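Local structure of putative NTP pyrophosphohydrolase (Exiguobacterium sibiricum 255-15, 3NL9) at residues K12-T17 with A126-L131; T17-G22 with P137-S142; A112-G117 with V164-E169; G117-I122 with P157-E162. The protein probably hydrolyses nucleoside triphosphates with release of pyrophosphate, as an all-helical member of the MazG-like pyrophosphohydrolase clan working as a two-chain assembly. One frame throughout, in Å; residues are numbered along the deposited sequence.

How the interactions relate
Interactions 1 and 4 lie on helix 117-128, with centres about 17 Å apart. Interaction 2 joins loops beyond one end of it, and interaction 3 lies at its start. Interactions 1 and 2 have centres about 10 Å apart and share Thr-17. His-15 and Pro-21 also join them. Interactions 3 and 4 lie together towards the other end, with centres about 9 Å apart. They share Gly-117 and helix 156-170. Interaction 4 is nested along the chain inside the loop closed by interaction 3. The segments of the other pairs alternate. Interaction 1 ties the end of helix 117-128 to helix 7-17, and all four contacts touch the second subunit.

Interaction 1 of 4, residues K12-T17 with A126-L131; sequences KQFHQT and ANMAKL. With EDO (1,2-ethanediol), chain B.
Phe-14 and Met-128 mark the closest approach of the two backbones, with their CA atoms 6.6 Å apart. Helix 7-17 here packs against the C-terminal end of helix 117-128 in an all-helical fold of the MazG type. Segment 126-131 leaves its helix in a type I beta turn from Met-128 to Leu-131. This turn brings Leu-131 back towards Thr-17.

Met-128 is a selenomethionine, and its chain is bent twice. The bend at chi2 (-57°) is repeated at chi3 (-58°). The curl lays SE beside helix 7-17, 3.9 Å from Phe-14 CA and near the edge of the Phe-14 ring. Gln-13 CG flanks the same selenium. Beyond it, CE presses on Thr-17, coming 3.3 Å from OG1 and also touching CG2. Leu-131 CD2 also meets that CG2, at 3.9 Å.

Phe-14 has CG opposite its own backbone N (chi1 179°), which carries the ring out towards Asn-127. Ring atom CE1 lies 3.5 Å from Asn-127 CB. The amide lies over one face, with ND2 4.0 Å above the ring plane and over its centre. Phe-14 also stacks with Phe-18. Replacing it with alanine would probably leave the Asn-127 amide and the Phe-18 ring without their aromatic partner and open a gap between the helices.

Lys-12, His-15 and Asn-127 reach the second subunit. A 1,2-ethanediol, probably from the crystallisation liquor, sits beside Phe-14 and is also held by Arg-37. Its O2 lies in the His-15 ring plane and hydrogen-bonds to His-15 NE2 at 2.8 Å.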
loop_
_atom_site.group_PDB
_atom_site.type_symbol
_atom_site.label_atom_id
_atom_site.label_comp_id
_atom_site.label_asym_id
_atom_site.label_seq_id
_atom_site.Cartn_x
_atom_site.Cartn_y
_atom_site.Cartn_z
ATOM N N LYS A 12 -0.389 12.258 8.698
ATOM C CA LYS A 12 0.584 13.050 9.433
ATOM C C LYS A 12 -0.042 13.573 10.725
ATOM O O LYS A 12 0.557 13.534 11.817
ATOM C CB LYS A 12 1.076 14.192 8.546
ATOM C CG LYS A 12 2.173 15.018 9.184
ATOM C CD LYS A 12 2.787 15.970 8.183
ATOM C CE LYS A 12 3.694 16.952 8.908
ATOM N NZ LYS A 12 4.535 17.712 7.960
ATOM N N GLN A 13 -1.258 14.059 10.596
ATOM C CA GLN A 13 -2.050 14.504 11.744
ATOM C C GLN A 13 -2.267 13.371 12.799
ATOM O O GLN A 13 -2.087 13.571 13.990
ATOM C CB GLN A 13 -3.413 14.929 11.207
ATOM C CG GLN A 13 -4.430 15.181 12.277
ATOM C CD GLN A 13 -4.252 16.506 12.825
ATOM O OE1 GLN A 13 -4.665 17.490 12.188
ATOM N NE2 GLN A 13 -3.577 16.595 13.992
ATOM N N PHE A 14 -2.686 12.199 12.332
ATOM C CA PHE A 14 -2.853 11.033 13.208
ATOM C C PHE A 14 -1.536 10.754 13.952
ATOM O O PHE A 14 -1.524 10.604 15.177
ATOM C CB PHE A 14 -3.323 9.811 12.402
ATOM C CG PHE A 14 -3.495 8.540 13.254
ATOM C CD1 PHE A 14 -4.520 8.447 14.184
ATOM C CD2 PHE A 14 -2.591 7.505 13.165
ATOM C CE1 PHE A 14 -4.670 7.301 14.977
ATOM C CE2 PHE A 14 -2.722 6.377 13.962
ATOM C CZ PHE A 14 -3.759 6.273 14.854
ATOM N N HIS A 15 -0.416 10.746 13.220
ATOM C CA HIS A 15 0.886 10.530 13.866
ATOM C C HIS A 15 1.240 11.516 14.975
ATOM O O HIS A 15 1.694 11.077 16.055
ATOM C CB HIS A 15 2.038 10.439 12.842
ATOM C CG HIS A 15 2.138 9.106 12.149
ATOM N ND1 HIS A 15 3.338 8.444 11.990
ATOM C CD2 HIS A 15 1.199 8.331 11.547
ATOM C CE1 HIS A 15 3.134 7.314 11.335
ATOM N NE2 HIS A 15 1.845 7.219 11.054
ATOM N N GLN A 16 1.030 12.813 14.732
ATOM C CA GLN A 16 1.298 13.854 15.757
ATOM C C GLN A 16 0.361 13.608 16.931
ATOM O O GLN A 16 0.806 13.510 18.055
ATOM C CB GLN A 16 1.082 15.295 15.238
ATOM C CG GLN A 16 2.092 15.765 14.145
ATOM C CD GLN A 16 1.835 17.202 13.617
ATOM O OE1 GLN A 16 1.985 18.186 14.347
ATOM N NE2 GLN A 16 1.452 17.308 12.339
ATOM N N THR A 17 -0.933 13.430 16.653
ATOM C CA THR A 17 -1.937 13.384 17.726
ATOM C C THR A 17 -1.674 12.182 18.704
ATOM O O THR A 17 -1.724 12.350 19.934
ATOM C CB THR A 17 -3.376 13.393 17.130
ATOM O OG1 THR A 17 -3.637 14.675 16.509
ATOM C CG2 THR A 17 -4.446 13.145 18.194
ATOM N N ALA A 126 -12.532 7.843 12.552
ATOM C CA ALA A 126 -12.575 6.866 13.648
ATOM C C ALA A 126 -11.240 6.821 14.418
ATOM O O ALA A 126 -11.197 6.743 15.656
ATOM C CB ALA A 126 -12.935 5.462 13.070
ATOM N N ASN A 127 -10.135 6.882 13.675
ATOM C CA ASN A 127 -8.836 6.913 14.288
ATOM C C ASN A 127 -8.746 8.154 15.180
ATOM O O ASN A 127 -8.333 8.056 16.343
ATOM C CB ASN A 127 -7.726 6.945 13.218
ATOM C CG ASN A 127 -7.337 5.557 12.714
ATOM O OD1 ASN A 127 -7.854 4.544 13.194
ATOM N ND2 ASN A 127 -6.371 5.508 11.778
HETATM N N MSE A 128 -9.166 9.302 14.640
HETATM C CA MSE A 128 -9.056 10.585 15.383
HETATM C C MSE A 128 -9.992 10.604 16.588
HETATM O O MSE A 128 -9.724 11.274 17.578
HETATM C CB MSE A 128 -9.309 11.794 14.466
HETATM C CG MSE A 128 -8.232 12.046 13.370
HETATM SE SE MSE A 128 -6.414 12.266 14.092
HETATM C CE MSE A 128 -6.541 13.759 15.335
ATOM N N ALA A 129 -11.080 9.844 16.513
ATOM C CA ALA A 129 -12.068 9.796 17.592
ATOM C C ALA A 129 -11.589 8.891 18.760
ATOM O O ALA A 129 -12.320 8.671 19.726
ATOM C CB ALA A 129 -13.417 9.311 17.048
ATOM N N LYS A 130 -10.358 8.376 18.692
ATOM C CA LYS A 130 -9.833 7.550 19.778
ATOM C C LYS A 130 -9.365 8.371 20.950
ATOM O O LYS A 130 -8.929 7.830 21.957
ATOM C CB LYS A 130 -8.702 6.650 19.299
ATOM C CG LYS A 130 -9.146 5.544 18.372
ATOM C CD LYS A 130 -8.051 4.507 18.258
ATOM C CE LYS A 130 -8.416 3.418 17.271
ATOM N NZ LYS A 130 -7.378 2.344 17.246
ATOM N N LEU A 131 -9.455 9.687 20.859
ATOM C CA LEU A 131 -9.105 10.490 22.023
ATOM C C LEU A 131 -10.134 10.246 23.096
ATOM O O LEU A 131 -11.324 10.085 22.820
ATOM C CB LEU A 131 -9.022 11.968 21.661
ATOM C CG LEU A 131 -7.920 12.337 20.685
ATOM C CD1 LEU A 131 -8.087 13.816 20.198
ATOM C CD2 LEU A 131 -6.559 12.081 21.342
HETATM C C1 EDO B . 0.408 4.100 12.477
HETATM O O1 EDO B . 1.563 3.242 12.344
HETATM C C2 EDO B . -0.212 4.334 11.092
HETATM O O2 EDO B . 0.745 4.841 10.139
#

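Interaction 2 of 4, residues T17-G22 with P137-S142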
loop_
_atom_site.group_PDB
_atom_site.type_symbol
_atom_site.label_atom_id
_atom_site.label_comp_id
_atom_site.label_asym_id
_atom_site.label_seq_id
_atom_site.Cartn_x
_atom_site.Cartn_y
_atom_site.Cartn_z
ATOM N N THR A 17 -0.933 13.430 16.653
ATOM C CA THR A 17 -1.937 13.384 17.726
ATOM C C THR A 17 -1.674 12.182 18.704
ATOM O O THR A 17 -1.724 12.350 19.934
ATOM C CB THR A 17 -3.376 13.393 17.130
ATOM O OG1 THR A 17 -3.637 14.675 16.509
ATOM C CG2 THR A 17 -4.446 13.145 18.194
ATOM N N PHE A 18 -1.275 11.038 18.142
ATOM C CA PHE A 18 -1.151 9.770 18.864
ATOM C C PHE A 18 0.299 9.351 19.105
ATOM O O PHE A 18 0.577 8.192 19.479
ATOM C CB PHE A 18 -1.961 8.697 18.091
ATOM C CG PHE A 18 -3.436 8.906 18.242
ATOM C CD1 PHE A 18 -4.129 8.347 19.315
ATOM C CD2 PHE A 18 -4.122 9.742 17.384
ATOM C CE1 PHE A 18 -5.482 8.628 19.501
ATOM C CE2 PHE A 18 -5.477 10.025 17.583
ATOM C CZ PHE A 18 -6.155 9.465 18.613
ATOM N N HIS A 19 1.203 10.318 18.912
ATOM C CA HIS A 19 2.628 10.177 19.214
ATOM C C HIS A 19 3.286 9.036 18.430
ATOM O O HIS A 19 4.045 8.266 19.002
ATOM C CB HIS A 19 2.887 9.960 20.721
ATOM C CG HIS A 19 2.264 10.987 21.622
ATOM N ND1 HIS A 19 2.256 10.853 22.995
ATOM C CD2 HIS A 19 1.632 12.159 21.355
ATOM C CE1 HIS A 19 1.650 11.898 23.535
ATOM N NE2 HIS A 19 1.251 12.699 22.561
ATOM N N HIS A 20 2.983 8.894 17.143
ATOM C CA HIS A 20 3.791 8.030 16.277
ATOM C C HIS A 20 4.892 8.875 15.647
ATOM O O HIS A 20 4.802 10.113 15.636
ATOM C CB HIS A 20 2.932 7.333 15.205
ATOM C CG HIS A 20 1.819 6.516 15.775
ATOM N ND1 HIS A 20 2.015 5.274 16.333
ATOM C CD2 HIS A 20 0.490 6.764 15.874
ATOM C CE1 HIS A 20 0.860 4.794 16.759
ATOM N NE2 HIS A 20 -0.084 5.673 16.482
ATOM N N PRO A 21 5.961 8.211 15.166
ATOM C CA PRO A 21 7.074 8.928 14.564
ATOM C C PRO A 21 6.671 9.729 13.353
ATOM O O PRO A 21 5.792 9.307 12.573
ATOM C CB PRO A 21 8.063 7.802 14.165
ATOM C CG PRO A 21 7.737 6.662 15.089
ATOM C CD PRO A 21 6.252 6.760 15.319
ATOM N N GLY A 22 7.316 10.875 13.198
ATOM C CA GLY A 22 7.180 11.683 12.010
ATOM C C GLY A 22 8.437 12.518 11.812
ATOM O O GLY A 22 8.930 13.109 12.752
ATOM N N PRO A 137 -4.910 11.028 24.114
ATOM C CA PRO A 137 -4.928 9.607 23.735
ATOM C C PRO A 137 -4.821 8.694 24.964
ATOM O O PRO A 137 -4.323 9.119 26.012
ATOM C CB PRO A 137 -3.689 9.446 22.848
ATOM C CG PRO A 137 -3.165 10.814 22.595
ATOM C CD PRO A 137 -3.703 11.727 23.636
ATOM N N ILE A 138 -5.329 7.474 24.836
ATOM C CA ILE A 138 -5.222 6.473 25.901
ATOM C C ILE A 138 -4.185 5.434 25.478
ATOM O O ILE A 138 -4.372 4.742 24.473
ATOM C CB ILE A 138 -6.581 5.763 26.207
ATOM C CG1 ILE A 138 -7.744 6.761 26.294
ATOM C CG2 ILE A 138 -6.485 4.957 27.536
ATOM C CD1 ILE A 138 -9.119 6.113 26.265
ATOM N N PHE A 139 -3.080 5.356 26.230
ATOM C CA PHE A 139 -1.986 4.413 25.937
ATOM C C PHE A 139 -1.938 3.291 26.992
ATOM O O PHE A 139 -1.897 3.566 28.176
ATOM C CB PHE A 139 -0.615 5.128 25.939
ATOM C CG PHE A 139 -0.490 6.236 24.929
ATOM C CD1 PHE A 139 -0.517 5.954 23.575
ATOM C CD2 PHE A 139 -0.313 7.556 25.344
ATOM C CE1 PHE A 139 -0.412 6.990 22.630
ATOM C CE2 PHE A 139 -0.193 8.584 24.429
ATOM C CZ PHE A 139 -0.236 8.304 23.070
ATOM N N ARG A 140 -1.941 2.040 26.547
ATOM C CA ARG A 140 -1.880 0.877 27.456
ATOM C C ARG A 140 -0.436 0.694 27.956
ATOM O O ARG A 140 0.501 0.815 27.158
ATOM C CB ARG A 140 -2.361 -0.372 26.696
ATOM C CG ARG A 140 -2.337 -1.710 27.475
ATOM C CD ARG A 140 -1.786 -2.822 26.590
ATOM N NE ARG A 140 -2.755 -3.456 25.694
ATOM C CZ ARG A 140 -2.468 -4.001 24.508
ATOM N NH1 ARG A 140 -1.231 -3.967 24.001
ATOM N NH2 ARG A 140 -3.439 -4.568 23.799
ATOM N N GLU A 141 -0.253 0.403 29.251
ATOM C CA GLU A 141 1.107 0.179 29.825
ATOM C C GLU A 141 1.922 -0.942 29.115
ATOM O O GLU A 141 3.131 -0.815 28.943
ATOM C CB GLU A 141 1.037 -0.072 31.339
ATOM N N SER A 142 1.248 -2.016 28.691
ATOM C CA SER A 142 1.833 -3.027 27.787
ATOM C C SER A 142 1.937 -2.545 26.312
ATOM O O SER A 142 0.957 -2.553 25.548
ATOM C CB SER A 142 1.022 -4.332 27.847
#
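Phe-18 meets Pro-137, and His-19 meets Phe-139, because of the torsions at the end of helix 7-17. The positive phi of His-19 (59°) turns the chain out of the helix, and its CB points toward 137-142. Phe-18 has CG opposite its carbonyl carbon (chi1 -72°). This swings its ring round to Pro-137, where CD1 lies 3.7 Å from Pro-137 CB. The ring and the proline cross obliquely. Pro-137 CG also rests 3.4 Å from the carbonyl oxygen of Thr-17.

The turn is a Schellman motif with His-19 as the C-prime residue. His-20 N bonds to His-15 O, and His-19 N bonds to Gln-16 O. It closes the helix and leaves the oxygen of Phe-18 beside Phe-139. Phe-18 O lies near the plane of that ring, at its edge, 3.5 Å from CE1.

The imidazole of His-19 approaches Phe-139 at CZ and CE2. His-19 ND1 is 3.6 Å from Phe-139 CZ and equally near CE2. The ring centroids are 5.2 Å apart and the planes are inclined at 36°, an oblique pairing.

The loop of Pro-137 is placed by other contacts. Leu-131 packs on Pro-137, and Ile-138 makes backbone hydrogen bonds with Met-147. Val-146 adds to the packing on Phe-18. Further along, Arg-140 NH1 reaches the carbonyl oxygen of Ser-142 at 3.0 Å, with that oxygen in the guanidinium plane.

Interaction 3 of 4, residues A112-G117 with V164-E169; sequences AGLEPG and VRQMKE
Two hydrogen bonds join Gln-166 to the backbone of Glu-115. Glu-115 N donates to Gln-166 OE1 at 2.9 Å, with a nearly straight angle of 168°. In return Gln-166 NE2 donates to Glu-115 O at 3.0 Å and 166°. Each donor lies in the carbonyl plane of its acceptor, on a lone pair. The Gln-166 chain is extended beyond CG, so its amide extends from helix 156-170 to the loop 112-117. NE2 has a second bond to Glu-162 OE2, which helps fix the rotation of the amide. A lysine in place of Gln-166 would probably leave Glu-115 N without its acceptor and bring a charge into a buried site.

One water bridges the same region. It lies 2.7 Å from Gln-166 OE1 and 3.1 Å from Gly-113 O.

Leu-114 adds a van der Waals contact. Its CD2 methyl lies 3.7 Å from Gln-166 OE1, and the two side chains cross at about a right angle.

Charges gather on the outer side. Arg-165 NH1 forms a salt bridge with Glu-169 OE2 at 3.1 Å, meeting it from above the carboxylate plane. Glu-115 OE1 and Glu-169 OE1, of like charge, are 4.5 Å apart, while Glu-115 OE2 is bridged to Lys-170. Tyr-8 of the second subunit packs on Glu-115.

The loop itself follows a Schellman motif at the end of helix 87-112. Gly-113, with positive phi, is the C-prime residue, and the chain then runs into helix 117-128.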
loop_
_atom_site.group_PDB
_atom_site.type_symbol
_atom_site.label_atom_id
_atom_site.label_comp_id
_atom_site.label_asym_id
_atom_site.label_seq_id
_atom_site.Cartn_x
_atom_site.Cartn_y
_atom_site.Cartn_z
ATOM N N ALA A 112 -11.428 -3.257 -8.098
ATOM C CA ALA A 112 -12.614 -3.486 -7.269
ATOM C C ALA A 112 -13.752 -2.532 -7.654
ATOM O O ALA A 112 -14.892 -2.749 -7.258
ATOM C CB ALA A 112 -12.260 -3.279 -5.796
ATOM N N GLY A 113 -13.432 -1.461 -8.387
ATOM C CA GLY A 113 -14.407 -0.418 -8.690
ATOM C C GLY A 113 -14.875 0.372 -7.472
ATOM O O GLY A 113 -16.020 0.823 -7.419
ATOM N N LEU A 114 -13.994 0.508 -6.490
ATOM C CA LEU A 114 -14.276 1.282 -5.286
ATOM C C LEU A 114 -13.446 2.555 -5.252
ATOM O O LEU A 114 -12.205 2.527 -5.446
ATOM C CB LEU A 114 -13.974 0.485 -4.010
ATOM C CG LEU A 114 -14.926 -0.592 -3.514
ATOM C CD1 LEU A 114 -14.209 -1.344 -2.377
ATOM C CD2 LEU A 114 -16.272 -0.019 -3.071
ATOM N N GLU A 115 -14.119 3.666 -4.955
ATOM C CA GLU A 115 -13.444 4.947 -4.783
ATOM C C GLU A 115 -12.947 4.949 -3.361
ATOM O O GLU A 115 -13.746 4.693 -2.435
ATOM C CB GLU A 115 -14.403 6.095 -5.115
ATOM C CG GLU A 115 -14.630 6.156 -6.590
ATOM C CD GLU A 115 -15.694 7.122 -7.031
ATOM O OE1 GLU A 115 -16.204 7.899 -6.195
ATOM O OE2 GLU A 115 -16.015 7.073 -8.244
ATOM N N PRO A 116 -11.618 5.131 -3.171
ATOM C CA PRO A 116 -11.012 5.019 -1.835
ATOM C C PRO A 116 -11.232 6.209 -0.898
ATOM O O PRO A 116 -11.173 6.049 0.336
ATOM C CB PRO A 116 -9.497 4.904 -2.145
ATOM C CG PRO A 116 -9.316 5.615 -3.394
ATOM C CD PRO A 116 -10.569 5.242 -4.208
ATOM N N GLY A 117 -11.425 7.396 -1.456
ATOM C CA GLY A 117 -11.509 8.611 -0.633
ATOM C C GLY A 117 -12.494 8.546 0.543
ATOM O O GLY A 117 -12.122 8.827 1.689
ATOM N N VAL A 164 -21.926 -0.190 0.143
ATOM C CA VAL A 164 -23.336 -0.274 -0.351
ATOM C C VAL A 164 -23.777 1.031 -1.031
ATOM O O VAL A 164 -24.410 1.006 -2.080
ATOM C CB VAL A 164 -24.333 -0.651 0.782
ATOM C CG1 VAL A 164 -25.807 -0.659 0.274
ATOM C CG2 VAL A 164 -23.980 -2.015 1.371
ATOM N N ARG A 165 -23.427 2.177 -0.443
ATOM C CA ARG A 165 -23.734 3.470 -1.053
ATOM C C ARG A 165 -23.116 3.598 -2.466
ATOM O O ARG A 165 -23.783 4.010 -3.409
ATOM C CB ARG A 165 -23.244 4.629 -0.169
ATOM C CG ARG A 165 -23.665 6.014 -0.683
ATOM C CD ARG A 165 -22.884 7.148 -0.032
ATOM N NE ARG A 165 -21.493 7.216 -0.505
ATOM C CZ ARG A 165 -21.121 7.645 -1.711
ATOM N NH1 ARG A 165 -22.030 8.050 -2.607
ATOM N NH2 ARG A 165 -19.826 7.664 -2.027
ATOM N N GLN A 166 -21.839 3.268 -2.593
ATOM C CA GLN A 166 -21.181 3.260 -3.908
ATOM C C GLN A 166 -21.810 2.276 -4.901
ATOM O O GLN A 166 -22.010 2.628 -6.077
ATOM C CB GLN A 166 -19.697 2.976 -3.788
ATOM C CG GLN A 166 -18.941 4.079 -3.093
ATOM C CD GLN A 166 -17.443 3.935 -3.252
ATOM O OE1 GLN A 166 -16.968 3.422 -4.260
ATOM N NE2 GLN A 166 -16.700 4.393 -2.258
HETATM N N MSE A 167 -22.175 1.090 -4.420
HETATM C CA MSE A 167 -22.886 0.127 -5.258
HETATM C C MSE A 167 -24.176 0.745 -5.768
HETATM O O MSE A 167 -24.502 0.625 -6.964
HETATM C CB MSE A 167 -23.221 -1.166 -4.500
HETATM C CG MSE A 167 -22.002 -2.024 -4.112
HETATM SE SE MSE A 167 -22.452 -3.525 -2.945
HETATM C CE MSE A 167 -23.624 -4.564 -4.129
ATOM N N LYS A 168 -24.911 1.410 -4.872
ATOM C CA LYS A 168 -26.169 2.081 -5.269
ATOM C C LYS A 168 -25.971 3.238 -6.259
ATOM O O LYS A 168 -26.732 3.372 -7.224
ATOM C CB LYS A 168 -26.928 2.586 -4.038
ATOM C CG LYS A 168 -27.597 1.495 -3.237
ATOM C CD LYS A 168 -28.470 2.108 -2.136
ATOM C CE LYS A 168 -28.719 1.125 -1.006
ATOM N NZ LYS A 168 -29.192 1.840 0.209
ATOM N N GLU A 169 -24.969 4.076 -6.001
ATOM C CA GLU A 169 -24.616 5.181 -6.888
ATOM C C GLU A 169 -24.262 4.712 -8.306
ATOM O O GLU A 169 -24.631 5.365 -9.292
ATOM C CB GLU A 169 -23.454 5.967 -6.268
ATOM C CG GLU A 169 -23.013 7.236 -7.014
ATOM C CD GLU A 169 -21.736 7.838 -6.417
ATOM O OE1 GLU A 169 -20.624 7.351 -6.731
ATOM O OE2 GLU A 169 -21.844 8.792 -5.621
HETATM O O HOH W 1 -17.720 3.345 -6.857
#

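Interaction 4 of 4, residues G117-I122 with P157-E162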
loop_
_atom_site.group_PDB
_atom_site.type_symbol
_atom_site.label_atom_id
_atom_site.label_comp_id
_atom_site.label_asym_id
_atom_site.label_seq_id
_atom_site.Cartn_x
_atom_site.Cartn_y
_atom_site.Cartn_z
ATOM N N GLY A 117 -11.425 7.396 -1.456
ATOM C CA GLY A 117 -11.509 8.611 -0.633
ATOM C C GLY A 117 -12.494 8.546 0.543
ATOM O O GLY A 117 -12.122 8.827 1.689
ATOM N N PRO A 118 -13.736 8.176 0.274
ATOM C CA PRO A 118 -14.756 8.116 1.344
ATOM C C PRO A 118 -14.486 7.039 2.368
ATOM O O PRO A 118 -14.812 7.205 3.541
ATOM C CB PRO A 118 -16.046 7.825 0.582
ATOM C CG PRO A 118 -15.792 8.339 -0.810
ATOM C CD PRO A 118 -14.341 8.058 -1.067
ATOM N N LEU A 119 -13.886 5.925 1.933
ATOM C CA LEU A 119 -13.510 4.881 2.858
ATOM C C LEU A 119 -12.358 5.330 3.744
ATOM O O LEU A 119 -12.382 5.116 4.959
ATOM C CB LEU A 119 -13.136 3.601 2.098
ATOM C CG LEU A 119 -14.234 2.943 1.238
ATOM C CD1 LEU A 119 -13.604 1.849 0.305
ATOM C CD2 LEU A 119 -15.331 2.332 2.098
ATOM N N PHE A 120 -11.325 5.924 3.136
ATOM C CA PHE A 120 -10.205 6.472 3.912
ATOM C C PHE A 120 -10.732 7.519 4.940
ATOM O O PHE A 120 -10.294 7.545 6.076
ATOM C CB PHE A 120 -9.153 7.120 2.974
ATOM C CG PHE A 120 -8.031 7.830 3.711
ATOM C CD1 PHE A 120 -8.194 9.109 4.160
ATOM C CD2 PHE A 120 -6.820 7.188 3.941
ATOM C CE1 PHE A 120 -7.188 9.763 4.824
ATOM C CE2 PHE A 120 -5.771 7.853 4.608
ATOM C CZ PHE A 120 -5.959 9.126 5.050
ATOM N N GLU A 121 -11.654 8.376 4.517
ATOM C CA GLU A 121 -12.253 9.399 5.416
ATOM C C GLU A 121 -12.889 8.774 6.672
ATOM O O GLU A 121 -12.746 9.290 7.766
ATOM C CB GLU A 121 -13.290 10.222 4.640
ATOM C CG GLU A 121 -13.893 11.375 5.422
ATOM C CD GLU A 121 -14.834 12.242 4.552
ATOM O OE1 GLU A 121 -14.729 12.200 3.299
ATOM O OE2 GLU A 121 -15.666 12.969 5.132
ATOM N N ILE A 122 -13.572 7.647 6.498
ATOM C CA ILE A 122 -14.200 6.932 7.620
ATOM C C ILE A 122 -13.119 6.404 8.595
ATOM O O ILE A 122 -13.223 6.563 9.831
ATOM C CB ILE A 122 -15.147 5.798 7.092
ATOM C CG1 ILE A 122 -16.377 6.433 6.452
ATOM C CG2 ILE A 122 -15.527 4.847 8.229
ATOM C CD1 ILE A 122 -17.100 5.543 5.486
ATOM N N PRO A 157 -18.687 -1.027 10.322
ATOM C CA PRO A 157 -20.034 -0.953 9.767
ATOM C C PRO A 157 -20.259 0.237 8.836
ATOM O O PRO A 157 -21.068 0.145 7.911
ATOM C CB PRO A 157 -20.917 -0.849 11.025
ATOM C CG PRO A 157 -20.061 -1.467 12.118
ATOM C CD PRO A 157 -18.704 -0.976 11.797
ATOM N N GLN A 158 -19.572 1.352 9.082
ATOM C CA GLN A 158 -19.722 2.553 8.234
ATOM C C GLN A 158 -19.025 2.312 6.875
ATOM O O GLN A 158 -19.518 2.724 5.790
ATOM C CB GLN A 158 -19.091 3.766 8.939
ATOM C CG GLN A 158 -19.520 3.977 10.423
ATOM C CD GLN A 158 -18.811 5.151 11.096
ATOM O OE1 GLN A 158 -19.052 6.300 10.732
ATOM N NE2 GLN A 158 -17.946 4.870 12.091
ATOM N N LEU A 159 -17.878 1.640 6.948
ATOM C CA LEU A 159 -17.114 1.284 5.755
ATOM C C LEU A 159 -18.010 0.410 4.917
ATOM O O LEU A 159 -18.132 0.630 3.727
ATOM C CB LEU A 159 -15.793 0.542 6.083
ATOM C CG LEU A 159 -14.662 1.330 6.744
ATOM C CD1 LEU A 159 -13.500 0.403 7.300
ATOM C CD2 LEU A 159 -14.132 2.396 5.712
ATOM N N GLU A 160 -18.702 -0.548 5.546
ATOM C CA GLU A 160 -19.632 -1.404 4.802
ATOM C C GLU A 160 -20.798 -0.614 4.189
ATOM O O GLU A 160 -21.197 -0.854 3.022
ATOM C CB GLU A 160 -20.185 -2.534 5.690
ATOM C CG GLU A 160 -21.226 -3.457 4.989
ATOM C CD GLU A 160 -21.726 -4.602 5.884
ATOM O OE1 GLU A 160 -20.959 -5.098 6.747
ATOM O OE2 GLU A 160 -22.882 -5.007 5.717
ATOM N N ALA A 161 -21.379 0.294 4.974
ATOM C CA ALA A 161 -22.462 1.135 4.465
ATOM C C ALA A 161 -21.994 1.997 3.286
ATOM O O ALA A 161 -22.762 2.274 2.362
ATOM C CB ALA A 161 -23.031 2.042 5.609
ATOM N N GLU A 162 -20.740 2.426 3.334
ATOM C CA GLU A 162 -20.126 3.223 2.249
ATOM C C GLU A 162 -19.962 2.403 0.956
ATOM O O GLU A 162 -20.204 2.913 -0.157
ATOM C CB GLU A 162 -18.776 3.797 2.724
ATOM C CG GLU A 162 -17.940 4.599 1.679
ATOM C CD GLU A 162 -18.744 5.644 0.900
ATOM O OE1 GLU A 162 -19.641 6.320 1.481
ATOM O OE2 GLU A 162 -18.453 5.818 -0.311
#
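The CD2 methyls of Leu-119 and Leu-159 meet at 3.8 Å. Both residues have CG opposite the carbonyl carbon. Leu-159 CD2 also presses on the carbonyl oxygen of Leu-119, at 3.3 Å. Ile-122 brings two branches to the contact. Its CG2, set opposite the backbone N, touches Leu-159 CD2 and Gln-158 CB. CG1, opposite the carbonyl carbon, carries CD1 to within 3.7 Å of Glu-162 CB and also near Gln-158 O. The side chains of Ile-122 and Leu-159 lie alongside each other and run in opposite senses.

Helices 117-128 and 156-170 follow each other in the chain and form an antiparallel helical pair. Their segment axes make an angle of 165° and come within 9.5 Å. The backbones are closest at Leu-119 and Leu-159, with CA atoms 5.9 Å apart.

Glu-162 has CG opposite its backbone N (chi1 176°) and is bent at chi2 (47°). Its aliphatic part thus lies against Leu-119, with CG 3.5 Å from Leu-119 CD2. The bend turns the carboxylate to Pro-118, where OE2 lies 3.3 Å from Pro-118 CB. The carboxylate is buried, and Arg-165 on the same helix makes a salt bridge to it, from NE to OE1.

Leu-119 and Leu-159 also pack on the second subunit, against Thr-99 and Asp-96 of that chain. The CB of Phe-120 points away from 157-162, and its ring meets Tyr-7 edge-to-face.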